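Local coordinates for protein neurotoxin (Clostridium botulinum, PDB 3N7L) that probably binds gangliosides at the surface of nerve cells through its receptor-binding domain, so that the botulinum toxin can dock and enter, at residues N251-N256 with E411-H416; I284-R289 with V302-T307; Y345-I350 with S367-N372; S361-S366 with G375-G380. All coordinates share one frame; numbering follows the deposited sequence.

Interaction 1: residues N251-N256 with E411-H416; sequences NVNYMN and ESTSTH
The carboxamide of Asn251 meets Ser414 edge-on: its ND2 donates to Ser414 O at 2.8 Å, and the acceptor lies only 7° out of the amide plane. Seen from the carbonyl, though, ND2 stands above the plane of the Ser414 C=O, 59° out of it. Thr413 CA lies over one face of the His416 ring, near its centre. On the other arm of the Asn251 amide, OD1 accepts the backbone N of Asn253 at 3.0 Å, an Asx turn within the type I beta turn Asn251-Tyr254, and also sits in plane at the edge of the Tyr254 ring. The Asn253 carboxamide is used differently, with OD1 receiving the hydroxyl OG1 of Thr413 on a lone pair at 2.7 Å, while ND2 passes Ser414 CB. Asn251 can reach across because CG is anti to the backbone N (chi1 -172°). A straight backbone bond, Val252 N to His416 O at 3.0 Å, adds to the two amide bonds, and the Val252 methyl CG2 rests on His416 CB at 3.8 Å. This bond continues the antiparallel pairing of strands 246-251 and 417-421 within the trefoil-family lobe. Val252 and Thr413 both also touch Tyr358. With one amide donating and accepting at once, Asn251 has its rotation settled, and the bonds across the contact run between amide, hydroxyl and backbone groups, with no salt bridge.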
loop_
_atom_site.group_PDB
_atom_site.type_symbol
_atom_site.label_atom_id
_atom_site.label_comp_id
_atom_site.label_asym_id
_atom_site.label_seq_id
_atom_site.Cartn_x
_atom_site.Cartn_y
_atom_site.Cartn_z
ATOM N N ASN A 251 10.805 4.489 -10.036
ATOM C CA ASN A 251 11.847 4.284 -9.040
ATOM C C ASN A 251 11.498 5.137 -7.823
ATOM O O ASN A 251 11.138 6.313 -7.954
ATOM C CB ASN A 251 13.214 4.687 -9.600
ATOM C CG ASN A 251 14.355 4.316 -8.665
ATOM O OD1 ASN A 251 14.619 5.006 -7.683
ATOM N ND2 ASN A 251 15.026 3.202 -8.962
ATOM N N VAL A 252 11.602 4.546 -6.640
ATOM C CA VAL A 252 11.275 5.252 -5.408
ATOM C C VAL A 252 11.988 6.592 -5.209
ATOM O O VAL A 252 11.448 7.481 -4.558
ATOM C CB VAL A 252 11.522 4.333 -4.177
ATOM C CG1 VAL A 252 11.557 5.148 -2.902
ATOM C CG2 VAL A 252 10.399 3.288 -4.092
ATOM N N ASN A 253 13.183 6.739 -5.770
ATOM C CA ASN A 253 13.950 7.983 -5.648
ATOM C C ASN A 253 13.546 9.051 -6.653
ATOM O O ASN A 253 13.950 10.209 -6.532
ATOM C CB ASN A 253 15.442 7.709 -5.822
ATOM C CG ASN A 253 16.092 7.220 -4.556
ATOM O OD1 ASN A 253 15.425 6.706 -3.659
ATOM N ND2 ASN A 253 17.405 7.367 -4.476
ATOM N N TYR A 254 12.757 8.662 -7.650
ATOM C CA TYR A 254 12.325 9.594 -8.683
ATOM C C TYR A 254 10.841 9.442 -8.981
ATOM O O TYR A 254 10.460 9.108 -10.105
ATOM C CB TYR A 254 13.129 9.364 -9.966
ATOM C CG TYR A 254 14.626 9.538 -9.790
ATOM C CD1 TYR A 254 15.407 8.533 -9.215
ATOM C CD2 TYR A 254 15.257 10.719 -10.180
ATOM C CE1 TYR A 254 16.779 8.701 -9.033
ATOM C CE2 TYR A 254 16.632 10.903 -10.000
ATOM C CZ TYR A 254 17.383 9.889 -9.427
ATOM O OH TYR A 254 18.738 10.066 -9.257
ATOM N N MET A 255 10.008 9.687 -7.976
ATOM C CA MET A 255 8.562 9.568 -8.150
ATOM C C MET A 255 8.011 10.604 -9.135
ATOM O O MET A 255 6.929 10.419 -9.695
ATOM C CB MET A 255 7.849 9.701 -6.799
ATOM C CG MET A 255 8.126 8.559 -5.819
ATOM S SD MET A 255 7.768 6.909 -6.483
ATOM C CE MET A 255 5.977 6.953 -6.624
ATOM N N ASN A 256 8.749 11.690 -9.350
ATOM C CA ASN A 256 8.296 12.715 -10.281
ATOM C C ASN A 256 8.840 12.500 -11.685
ATOM O O ASN A 256 8.988 13.448 -12.456
ATOM C CB ASN A 256 8.668 14.114 -9.768
ATOM C CG ASN A 256 7.660 14.645 -8.763
ATOM O OD1 ASN A 256 8.017 15.300 -7.774
ATOM N ND2 ASN A 256 6.387 14.368 -9.015
ATOM N N GLU A 411 21.432 -2.093 -0.539
ATOM C CA GLU A 411 20.721 -1.368 0.511
ATOM C C GLU A 411 20.217 0.002 0.083
ATOM O O GLU A 411 19.623 0.726 0.880
ATOM C CB GLU A 411 21.633 -1.199 1.727
ATOM C CG GLU A 411 21.938 -2.486 2.464
ATOM C CD GLU A 411 20.681 -3.163 2.964
ATOM O OE1 GLU A 411 19.957 -3.758 2.139
ATOM O OE2 GLU A 411 20.408 -3.087 4.182
ATOM N N SER A 412 20.450 0.357 -1.173
ATOM C CA SER A 412 20.028 1.652 -1.676
ATOM C C SER A 412 18.571 1.693 -2.138
ATOM O O SER A 412 18.081 0.756 -2.767
ATOM C CB SER A 412 20.938 2.070 -2.825
ATOM O OG SER A 412 20.556 3.337 -3.326
ATOM N N THR A 413 17.883 2.786 -1.826
ATOM C CA THR A 413 16.496 2.942 -2.246
ATOM C C THR A 413 16.434 3.184 -3.756
ATOM O O THR A 413 15.357 3.176 -4.352
ATOM C CB THR A 413 15.808 4.117 -1.518
ATOM O OG1 THR A 413 16.612 5.293 -1.644
ATOM C CG2 THR A 413 15.602 3.787 -0.046
ATOM N N SER A 414 17.596 3.395 -4.375
ATOM C CA SER A 414 17.657 3.621 -5.816
ATOM C C SER A 414 17.437 2.302 -6.564
ATOM O O SER A 414 17.363 2.277 -7.792
ATOM C CB SER A 414 19.009 4.236 -6.213
ATOM O OG SER A 414 20.075 3.309 -6.064
ATOM N N THR A 415 17.329 1.208 -5.811
ATOM C CA THR A 415 17.093 -0.110 -6.395
ATOM C C THR A 415 15.671 -0.574 -6.084
ATOM O O THR A 415 15.301 -1.709 -6.395
ATOM C CB THR A 415 18.091 -1.175 -5.851
ATOM O OG1 THR A 415 17.924 -1.319 -4.435
ATOM C CG2 THR A 415 19.514 -0.761 -6.136
ATOM N N HIS A 416 14.878 0.299 -5.461
ATOM C CA HIS A 416 13.493 -0.039 -5.126
ATOM C C HIS A 416 12.552 0.431 -6.230
ATOM O O HIS A 416 12.422 1.632 -6.478
ATOM C CB HIS A 416 13.067 0.603 -3.800
ATOM C CG HIS A 416 13.854 0.135 -2.613
ATOM N ND1 HIS A 416 14.833 -0.833 -2.696
ATOM C CD2 HIS A 416 13.820 0.524 -1.317
ATOM C CE1 HIS A 416 15.370 -1.017 -1.504
ATOM N NE2 HIS A 416 14.774 -0.207 -0.650
#

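Interaction 2: residues I284-R289 with V302-T307; sequences IIKRIR and VLYFNT
Lys286 lays its CB over one face of the Tyr304 ring, 3.5 Å from the ring centroid and 20° off the normal, a CH-pi contact. Ile288 comes to the same ring at its edge, CG1 lying 3.5 Å from Tyr304 CD1. Tyr304 is brought beneath Lys286 by its chi1 of 64°, which sets CG between the backbone N and the carbonyl carbon. On the other face of the sheet, which Arg287 shares, the packing is apolar: the Ile285 methyl CG2 packs on Leu303 CD2 at 3.6 Å, and Ile285 CG1 lies beside Phe305 CE2. Behind these side chains stand antiparallel strands. Ile284-Asn306 and Lys286-Tyr304 are hydrogen-bonded pairs, the latter through Lys286 N to Tyr304 O and Tyr304 N to Lys286 O, both 2.9 Å. Then comes a classic beta bulge, with Ile288 and Arg289 both facing Val302, just where the chain turns a corner. Further out, Met339 and Ile342 of helix 339-345 touch Tyr304, and Lys286 NZ, reached by a chain bent at two torsions, forms a salt bridge with Asp244. A glycerol, probably from the crystallisation liquor, also binds NZ; a second bonds to Tyr304 OH and Asn306 OD1. At the bulge, Val302 O takes two donors, Ile288 N at 2.8 Å and Arg289 N at 3.0 Å, so a single carbonyl satisfies two successive amides and the pairing resumes one residue out of step.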
loop_
_atom_site.group_PDB
_atom_site.type_symbol
_atom_site.label_atom_id
_atom_site.label_comp_id
_atom_site.label_asym_id
_atom_site.label_seq_id
_atom_site.Cartn_x
_atom_site.Cartn_y
_atom_site.Cartn_z
ATOM N N ILE A 284 4.323 -4.185 -19.024
ATOM C CA ILE A 284 3.510 -5.359 -18.748
ATOM C C ILE A 284 4.515 -6.410 -18.292
ATOM O O ILE A 284 5.520 -6.647 -18.965
ATOM C CB ILE A 284 2.765 -5.873 -20.002
ATOM C CG1 ILE A 284 1.719 -4.846 -20.442
ATOM C CG2 ILE A 284 2.090 -7.215 -19.693
ATOM C CD1 ILE A 284 1.035 -5.183 -21.752
ATOM N N ILE A 285 4.261 -7.023 -17.145
ATOM C CA ILE A 285 5.175 -8.027 -16.619
ATOM C C ILE A 285 4.803 -9.395 -17.177
ATOM O O ILE A 285 3.641 -9.785 -17.142
ATOM C CB ILE A 285 5.123 -8.039 -15.071
ATOM C CG1 ILE A 285 5.210 -6.600 -14.547
ATOM C CG2 ILE A 285 6.284 -8.857 -14.506
ATOM C CD1 ILE A 285 4.910 -6.465 -13.057
ATOM N N LYS A 286 5.793 -10.113 -17.701
ATOM C CA LYS A 286 5.572 -11.437 -18.280
ATOM C C LYS A 286 6.409 -12.474 -17.548
ATOM O O LYS A 286 7.604 -12.297 -17.343
ATOM C CB LYS A 286 5.927 -11.433 -19.767
ATOM C CG LYS A 286 5.144 -10.405 -20.575
ATOM C CD LYS A 286 3.647 -10.694 -20.544
ATOM C CE LYS A 286 3.307 -11.989 -21.278
ATOM N NZ LYS A 286 1.860 -12.353 -21.157
ATOM N N ARG A 287 5.763 -13.564 -17.171
ATOM C CA ARG A 287 6.400 -14.636 -16.421
ATOM C C ARG A 287 7.215 -15.634 -17.242
ATOM O O ARG A 287 6.812 -16.038 -18.334
ATOM C CB ARG A 287 5.310 -15.363 -15.635
ATOM C CG ARG A 287 5.677 -16.695 -15.037
ATOM C CD ARG A 287 4.410 -17.326 -14.472
ATOM N NE ARG A 287 4.543 -18.759 -14.245
ATOM C CZ ARG A 287 5.151 -19.296 -13.193
ATOM N NH1 ARG A 287 5.682 -18.512 -12.263
ATOM N NH2 ARG A 287 5.224 -20.614 -13.076
ATOM N N ILE A 288 8.370 -16.022 -16.706
ATOM C CA ILE A 288 9.224 -17.012 -17.352
ATOM C C ILE A 288 9.312 -18.247 -16.449
ATOM O O ILE A 288 9.080 -19.367 -16.903
ATOM C CB ILE A 288 10.651 -16.488 -17.595
ATOM C CG1 ILE A 288 10.613 -15.246 -18.486
ATOM C CG2 ILE A 288 11.490 -17.574 -18.263
ATOM C CD1 ILE A 288 11.966 -14.553 -18.615
ATOM N N ARG A 289 9.646 -18.040 -15.177
ATOM C CA ARG A 289 9.755 -19.142 -14.214
ATOM C C ARG A 289 9.189 -18.787 -12.840
ATOM O O ARG A 289 9.242 -17.630 -12.421
ATOM C CB ARG A 289 11.214 -19.570 -14.034
ATOM C CG ARG A 289 11.777 -20.425 -15.152
ATOM C CD ARG A 289 13.135 -20.999 -14.755
ATOM N NE ARG A 289 13.641 -21.966 -15.729
ATOM C CZ ARG A 289 14.041 -21.656 -16.960
ATOM N NH1 ARG A 289 14.483 -22.606 -17.776
ATOM N NH2 ARG A 289 14.006 -20.398 -17.375
ATOM N N VAL A 302 11.166 -15.543 -12.170
ATOM C CA VAL A 302 12.017 -15.009 -13.228
ATOM C C VAL A 302 11.021 -14.441 -14.240
ATOM O O VAL A 302 10.072 -15.126 -14.629
ATOM C CB VAL A 302 12.882 -16.105 -13.888
ATOM C CG1 VAL A 302 13.830 -15.475 -14.911
ATOM C CG2 VAL A 302 13.693 -16.840 -12.820
ATOM N N LEU A 303 11.229 -13.196 -14.659
ATOM C CA LEU A 303 10.290 -12.539 -15.572
ATOM C C LEU A 303 10.951 -11.528 -16.507
ATOM O O LEU A 303 12.165 -11.315 -16.454
ATOM C CB LEU A 303 9.222 -11.828 -14.727
ATOM C CG LEU A 303 9.792 -10.963 -13.581
ATOM C CD1 LEU A 303 10.335 -9.651 -14.125
ATOM C CD2 LEU A 303 8.708 -10.685 -12.534
ATOM N N TYR A 304 10.148 -10.919 -17.380
ATOM C CA TYR A 304 10.655 -9.888 -18.277
ATOM C C TYR A 304 9.582 -8.812 -18.459
ATOM O O TYR A 304 8.437 -8.979 -18.026
ATOM C CB TYR A 304 11.108 -10.466 -19.635
ATOM C CG TYR A 304 10.035 -11.098 -20.501
ATOM C CD1 TYR A 304 9.627 -12.413 -20.292
ATOM C CD2 TYR A 304 9.456 -10.386 -21.560
ATOM C CE1 TYR A 304 8.669 -13.014 -21.117
ATOM C CE2 TYR A 304 8.500 -10.972 -22.390
ATOM C CZ TYR A 304 8.111 -12.287 -22.165
ATOM O OH TYR A 304 7.162 -12.873 -22.973
ATOM N N PHE A 305 9.954 -7.701 -19.081
ATOM C CA PHE A 305 9.018 -6.600 -19.266
ATOM C C PHE A 305 8.748 -6.221 -20.714
ATOM O O PHE A 305 9.668 -6.049 -21.503
ATOM C CB PHE A 305 9.521 -5.350 -18.528
ATOM C CG PHE A 305 9.775 -5.565 -17.064
ATOM C CD1 PHE A 305 11.048 -5.888 -16.607
ATOM C CD2 PHE A 305 8.738 -5.439 -16.139
ATOM C CE1 PHE A 305 11.292 -6.081 -15.242
ATOM C CE2 PHE A 305 8.967 -5.629 -14.782
ATOM C CZ PHE A 305 10.253 -5.951 -14.331
ATOM N N ASN A 306 7.472 -6.075 -21.043
ATOM C CA ASN A 306 7.051 -5.670 -22.382
ATOM C C ASN A 306 6.509 -4.249 -22.259
ATOM O O ASN A 306 6.087 -3.834 -21.181
ATOM C CB ASN A 306 5.920 -6.577 -22.895
ATOM C CG ASN A 306 6.422 -7.774 -23.676
ATOM O OD1 ASN A 306 5.684 -8.734 -23.890
ATOM N ND2 ASN A 306 7.664 -7.719 -24.123
ATOM N N THR A 307 6.527 -3.503 -23.357
ATOM C CA THR A 307 5.978 -2.152 -23.354
ATOM C C THR A 307 5.583 -1.740 -24.760
ATOM O O THR A 307 6.320 -1.969 -25.712
ATOM C CB THR A 307 6.968 -1.107 -22.784
ATOM O OG1 THR A 307 6.358 0.194 -22.824
ATOM C CG2 THR A 307 8.270 -1.091 -23.584
#

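Interaction 3: residues Y345-I350 with S367-N372; sequences YGSFII and SNATTN
Thr370 OG1 is gripped by three partners, and through it the loop holds the shape it offers to Ile349. The hydroxyl donates to Ser367 O at 2.6 Å, in the carbonyl plane. It accepts Asn372 ND2 at 2.9 Å, in a bent bond tilted from the amide plane, and the backbone N of Asn372 at 3.3 Å, which makes an ST turn. Ser367 O also takes Thr370 N, closing a type I' beta turn from Ser367 to Thr370, and a backbone bond from Ser367 N to Asn372 O ties the two ends of the loop together. Against this loop presses Ile349, from the strand 348-354. Its delta methyl does most of the touching: CD1 lies 3.1 Å from Thr371 O and 3.6 Å from Thr370 O, with Asn372 O a little farther off, so a methyl is set among three backbone carbonyls. CG1 is anti to the carbonyl carbon (chi1 -61°), and a chi2 near 159° carries CD1 on toward the loop. Nearer the helix 339-345, Ser347 packs loosely on Ala369, CB to CA 4.1 Å, while Ser347 OG bonds back to Ile342 O. Ser366 OG takes up Thr370 O from the neighbouring strand. The contact thus joins strand 348-354 to the turn of the hairpin 359-366/373-384 in the trefoil lobe. Across it no hydrogen bond passes: several of the loop's polar groups bond within the loop, and at Ile349 the fit is a close one of methyl against carbonyl oxygens.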
loop_
_atom_site.group_PDB
_atom_site.type_symbol
_atom_site.label_atom_id
_atom_site.label_comp_id
_atom_site.label_asym_id
_atom_site.label_seq_id
_atom_site.Cartn_x
_atom_site.Cartn_y
_atom_site.Cartn_z
ATOM N N TYR A 345 19.466 -11.049 -22.184
ATOM C CA TYR A 345 19.666 -9.645 -21.857
ATOM C C TYR A 345 18.531 -8.896 -21.172
ATOM O O TYR A 345 18.710 -7.738 -20.796
ATOM C CB TYR A 345 20.054 -8.889 -23.126
ATOM C CG TYR A 345 21.163 -9.560 -23.894
ATOM C CD1 TYR A 345 22.396 -9.813 -23.292
ATOM C CD2 TYR A 345 20.976 -9.967 -25.214
ATOM C CE1 TYR A 345 23.417 -10.457 -23.985
ATOM C CE2 TYR A 345 21.989 -10.612 -25.919
ATOM C CZ TYR A 345 23.206 -10.854 -25.297
ATOM O OH TYR A 345 24.209 -11.491 -25.990
ATOM N N GLY A 346 17.379 -9.535 -20.998
ATOM C CA GLY A 346 16.267 -8.836 -20.373
ATOM C C GLY A 346 15.428 -9.598 -19.367
ATOM O O GLY A 346 14.276 -9.241 -19.130
ATOM N N SER A 347 15.999 -10.630 -18.756
ATOM C CA SER A 347 15.262 -11.420 -17.774
ATOM C C SER A 347 15.674 -11.055 -16.355
ATOM O O SER A 347 16.862 -10.886 -16.066
ATOM C CB SER A 347 15.485 -12.909 -18.032
ATOM O OG SER A 347 15.051 -13.246 -19.336
ATOM N N PHE A 348 14.686 -10.928 -15.473
ATOM C CA PHE A 348 14.954 -10.561 -14.089
ATOM C C PHE A 348 14.350 -11.486 -13.046
ATOM O O PHE A 348 13.358 -12.178 -13.287
ATOM C CB PHE A 348 14.455 -9.139 -13.797
ATOM C CG PHE A 348 15.086 -8.083 -14.651
ATOM C CD1 PHE A 348 14.634 -7.856 -15.943
ATOM C CD2 PHE A 348 16.162 -7.341 -14.174
ATOM C CE1 PHE A 348 15.245 -6.902 -16.757
ATOM C CE2 PHE A 348 16.781 -6.384 -14.979
ATOM C CZ PHE A 348 16.321 -6.166 -16.275
ATOM N N ILE A 349 14.979 -11.475 -11.877
ATOM C CA ILE A 349 14.538 -12.245 -10.724
ATOM C C ILE A 349 14.029 -11.145 -9.808
ATOM O O ILE A 349 14.770 -10.227 -9.471
ATOM C CB ILE A 349 15.720 -12.954 -10.054
ATOM C CG1 ILE A 349 16.369 -13.911 -11.052
ATOM C CG2 ILE A 349 15.248 -13.683 -8.805
ATOM C CD1 ILE A 349 17.788 -14.262 -10.698
ATOM N N ILE A 350 12.767 -11.226 -9.412
ATOM C CA ILE A 350 12.187 -10.186 -8.568
ATOM C C ILE A 350 12.127 -10.577 -7.102
ATOM O O ILE A 350 12.014 -11.749 -6.763
ATOM C CB ILE A 350 10.753 -9.837 -9.038
ATOM C CG1 ILE A 350 10.271 -8.557 -8.359
ATOM C CG2 ILE A 350 9.799 -10.974 -8.692
ATOM C CD1 ILE A 350 8.981 -8.009 -8.961
ATOM N N SER A 367 20.661 -14.756 -15.074
ATOM C CA SER A 367 21.636 -15.393 -15.942
ATOM C C SER A 367 20.870 -16.400 -16.786
ATOM O O SER A 367 20.397 -17.415 -16.274
ATOM C CB SER A 367 22.708 -16.118 -15.126
ATOM O OG SER A 367 23.664 -16.696 -15.991
ATOM N N ASN A 368 20.734 -16.101 -18.073
ATOM C CA ASN A 368 20.022 -16.975 -18.999
ATOM C C ASN A 368 18.664 -17.442 -18.480
ATOM O O ASN A 368 18.316 -18.615 -18.585
ATOM C CB ASN A 368 20.890 -18.185 -19.348
ATOM C CG ASN A 368 22.082 -17.811 -20.204
ATOM O OD1 ASN A 368 23.233 -18.074 -19.843
ATOM N ND2 ASN A 368 21.812 -17.188 -21.349
ATOM N N ALA A 369 17.899 -16.510 -17.921
ATOM C CA ALA A 369 16.572 -16.812 -17.395
ATOM C C ALA A 369 16.526 -17.830 -16.248
ATOM O O ALA A 369 15.517 -18.504 -16.067
ATOM C CB ALA A 369 15.653 -17.261 -18.534
ATOM N N THR A 370 17.612 -17.952 -15.486
ATOM C CA THR A 370 17.632 -18.854 -14.329
ATOM C C THR A 370 17.516 -17.965 -13.087
ATOM O O THR A 370 17.373 -16.746 -13.206
ATOM C CB THR A 370 18.955 -19.672 -14.220
ATOM O OG1 THR A 370 20.069 -18.777 -14.081
ATOM C CG2 THR A 370 19.154 -20.556 -15.456
ATOM N N THR A 371 17.575 -18.560 -11.900
ATOM C CA THR A 371 17.493 -17.776 -10.672
ATOM C C THR A 371 18.872 -17.283 -10.224
ATOM O O THR A 371 19.019 -16.706 -9.144
ATOM C CB THR A 371 16.850 -18.587 -9.528
ATOM O OG1 THR A 371 17.415 -19.902 -9.501
ATOM C CG2 THR A 371 15.344 -18.684 -9.720
ATOM N N ASN A 372 19.880 -17.507 -11.064
ATOM C CA ASN A 372 21.237 -17.069 -10.763
ATOM C C ASN A 372 21.345 -15.586 -11.083
ATOM O O ASN A 372 21.047 -15.159 -12.198
ATOM C CB ASN A 372 22.247 -17.871 -11.583
ATOM C CG ASN A 372 22.204 -19.352 -11.262
ATOM O OD1 ASN A 372 22.405 -19.754 -10.114
ATOM N ND2 ASN A 372 21.930 -20.172 -12.272
#

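Interaction 4: residues S361-S366 with G375-G380; sequences SQLFLS and GILSIG
Leu363 and Leu377, like Phe364 and Ile376, face each other across an antiparallel beta hairpin, strands 359-366 and 373-384, within the trefoil-family lobe. Two direct backbone bonds join the strands. Leu377 N donates to Leu363 O at 2.9 Å, nearly along the C=O axis, whereas Leu365 N reaches Gly375 O at 2.9 Å through a bent bond (138° at the hydrogen), coming from above the carbonyl plane. Farther along, the strands splay and water 1 steps in, accepting Leu363 N at 2.8 Å and standing equally far from Leu377 O, an oxygen that also takes the indole NE1 of Trp417. Apolar packing comes next. Leu363 and Leu377 run alongside in the same direction, with CD1 of the first 3.9 Å from CD2 of the second; Phe305 and Trp417 touch Leu363 as well. Phe364 and Ile376, a non-hydrogen-bonded pair, are matched likewise, Phe364 CE1 to Ile376 CD1 at 3.8 Å. With CG1 anti to the backbone N (chi1 -171°), Ile376 holds that methyl by the ring, and Arg373 adds a cation-pi contact to Phe364. One C-H...O contact adds to these, Phe364 CA to Gly375 O at 3.1 Å; the same oxygen lies near the plane of the Phe364 ring, at its edge. The amide on the other side of that glycine fares differently, for the buried Gly375 N has no polar partner in the model.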
loop_
_atom_site.group_PDB
_atom_site.type_symbol
_atom_site.label_atom_id
_atom_site.label_comp_id
_atom_site.label_asym_id
_atom_site.label_seq_id
_atom_site.Cartn_x
_atom_site.Cartn_y
_atom_site.Cartn_z
ATOM N N SER A 361 9.912 -3.373 -4.870
ATOM C CA SER A 361 10.613 -4.589 -5.205
ATOM C C SER A 361 12.005 -4.288 -5.701
ATOM O O SER A 361 12.330 -3.154 -6.054
ATOM C CB SER A 361 9.852 -5.343 -6.298
ATOM O OG SER A 361 9.818 -4.573 -7.495
ATOM N N GLN A 362 12.829 -5.323 -5.705
ATOM C CA GLN A 362 14.175 -5.222 -6.217
ATOM C C GLN A 362 14.217 -6.202 -7.376
ATOM O O GLN A 362 13.577 -7.256 -7.336
ATOM C CB GLN A 362 15.204 -5.568 -5.141
ATOM C CG GLN A 362 15.531 -4.374 -4.250
ATOM C CD GLN A 362 16.647 -4.658 -3.259
ATOM O OE1 GLN A 362 17.539 -3.832 -3.058
ATOM N NE2 GLN A 362 16.596 -5.821 -2.628
ATOM N N LEU A 363 14.938 -5.820 -8.424
ATOM C CA LEU A 363 15.054 -6.625 -9.626
ATOM C C LEU A 363 16.515 -6.956 -9.912
ATOM O O LEU A 363 17.352 -6.068 -10.045
ATOM C CB LEU A 363 14.433 -5.859 -10.806
ATOM C CG LEU A 363 12.910 -5.688 -10.719
ATOM C CD1 LEU A 363 12.450 -4.501 -11.556
ATOM C CD2 LEU A 363 12.242 -6.976 -11.182
ATOM N N PHE A 364 16.810 -8.246 -9.999
ATOM C CA PHE A 364 18.166 -8.710 -10.270
ATOM C C PHE A 364 18.267 -9.282 -11.685
ATOM O O PHE A 364 17.421 -10.071 -12.097
ATOM C CB PHE A 364 18.549 -9.782 -9.242
ATOM C CG PHE A 364 18.516 -9.290 -7.824
ATOM C CD1 PHE A 364 19.613 -8.634 -7.276
ATOM C CD2 PHE A 364 17.366 -9.434 -7.051
ATOM C CE1 PHE A 364 19.565 -8.122 -5.978
ATOM C CE2 PHE A 364 17.306 -8.926 -5.755
ATOM C CZ PHE A 364 18.409 -8.268 -5.219
ATOM N N LEU A 365 19.291 -8.870 -12.429
ATOM C CA LEU A 365 19.489 -9.386 -13.779
ATOM C C LEU A 365 19.710 -10.894 -13.678
ATOM O O LEU A 365 20.546 -11.364 -12.900
ATOM C CB LEU A 365 20.703 -8.729 -14.443
ATOM C CG LEU A 365 21.081 -9.315 -15.812
ATOM C CD1 LEU A 365 19.938 -9.107 -16.787
ATOM C CD2 LEU A 365 22.353 -8.656 -16.331
ATOM N N SER A 366 18.947 -11.640 -14.465
ATOM C CA SER A 366 19.015 -13.090 -14.479
ATOM C C SER A 366 20.052 -13.638 -15.447
ATOM O O SER A 366 20.302 -13.061 -16.504
ATOM C CB SER A 366 17.646 -13.655 -14.850
ATOM O OG SER A 366 17.746 -15.017 -15.217
ATOM N N GLY A 375 23.400 -9.210 -11.506
ATOM C CA GLY A 375 23.476 -7.802 -11.164
ATOM C C GLY A 375 22.168 -7.267 -10.620
ATOM O O GLY A 375 21.201 -8.011 -10.487
ATOM N N ILE A 376 22.135 -5.977 -10.306
ATOM C CA ILE A 376 20.924 -5.374 -9.769
ATOM C C ILE A 376 20.511 -4.165 -10.609
ATOM O O ILE A 376 21.354 -3.492 -11.200
ATOM C CB ILE A 376 21.131 -4.976 -8.278
ATOM C CG1 ILE A 376 19.800 -4.554 -7.658
ATOM C CG2 ILE A 376 22.174 -3.866 -8.161
ATOM C CD1 ILE A 376 19.886 -4.291 -6.172
ATOM N N LEU A 377 19.208 -3.907 -10.682
ATOM C CA LEU A 377 18.697 -2.788 -11.468
ATOM C C LEU A 377 18.618 -1.516 -10.638
ATOM O O LEU A 377 17.987 -1.491 -9.585
ATOM C CB LEU A 377 17.299 -3.105 -12.028
ATOM C CG LEU A 377 16.671 -1.999 -12.898
ATOM C CD1 LEU A 377 17.515 -1.791 -14.152
ATOM C CD2 LEU A 377 15.252 -2.382 -13.292
ATOM N N SER A 378 19.261 -0.462 -11.118
ATOM C CA SER A 378 19.234 0.810 -10.426
ATOM C C SER A 378 18.870 1.907 -11.430
ATOM O O SER A 378 18.323 1.627 -12.499
ATOM C CB SER A 378 20.592 1.095 -9.781
ATOM O OG SER A 378 20.509 2.195 -8.893
ATOM N N ILE A 379 19.191 3.148 -11.091
ATOM C CA ILE A 379 18.868 4.280 -11.945
ATOM C C ILE A 379 19.940 5.343 -11.758
ATOM O O ILE A 379 20.576 5.408 -10.712
ATOM C CB ILE A 379 17.478 4.844 -11.551
ATOM C CG1 ILE A 379 17.001 5.893 -12.551
ATOM C CG2 ILE A 379 17.548 5.452 -10.153
ATOM C CD1 ILE A 379 15.536 6.287 -12.326
ATOM N N GLY A 380 20.151 6.173 -12.771
ATOM C CA GLY A 380 21.157 7.212 -12.646
ATOM C C GLY A 380 21.256 8.058 -13.895
ATOM O O GLY A 380 20.746 7.688 -14.955
HETATM O O HOH W 1 16.338 -3.350 -8.360
#

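Overall arrangement
All four contacts lie in the C-terminal, trefoil-family lobe, and interactions 2, 3 and 4 fall along the chain inside the loop that interaction 1 closes. Interactions 2, 3 and 4 are stitched through one curled sheet: Leu303 N to Phe348 O (2.7 Å) links 2 with 3, and Ile349 N to Phe364 O (2.8 Å) links 3 with 4. The centres of 2 and 3 are about 10 Å apart, those of 3 and 4 about 11 Å. Interaction 1 touches interaction 4, where the Thr415 CG2 methyl meets Ile376 CD1 at 3.6 Å, but stays about 10 Å from interaction 2 at the nearest atoms. Glycerol is bound beside interaction 2.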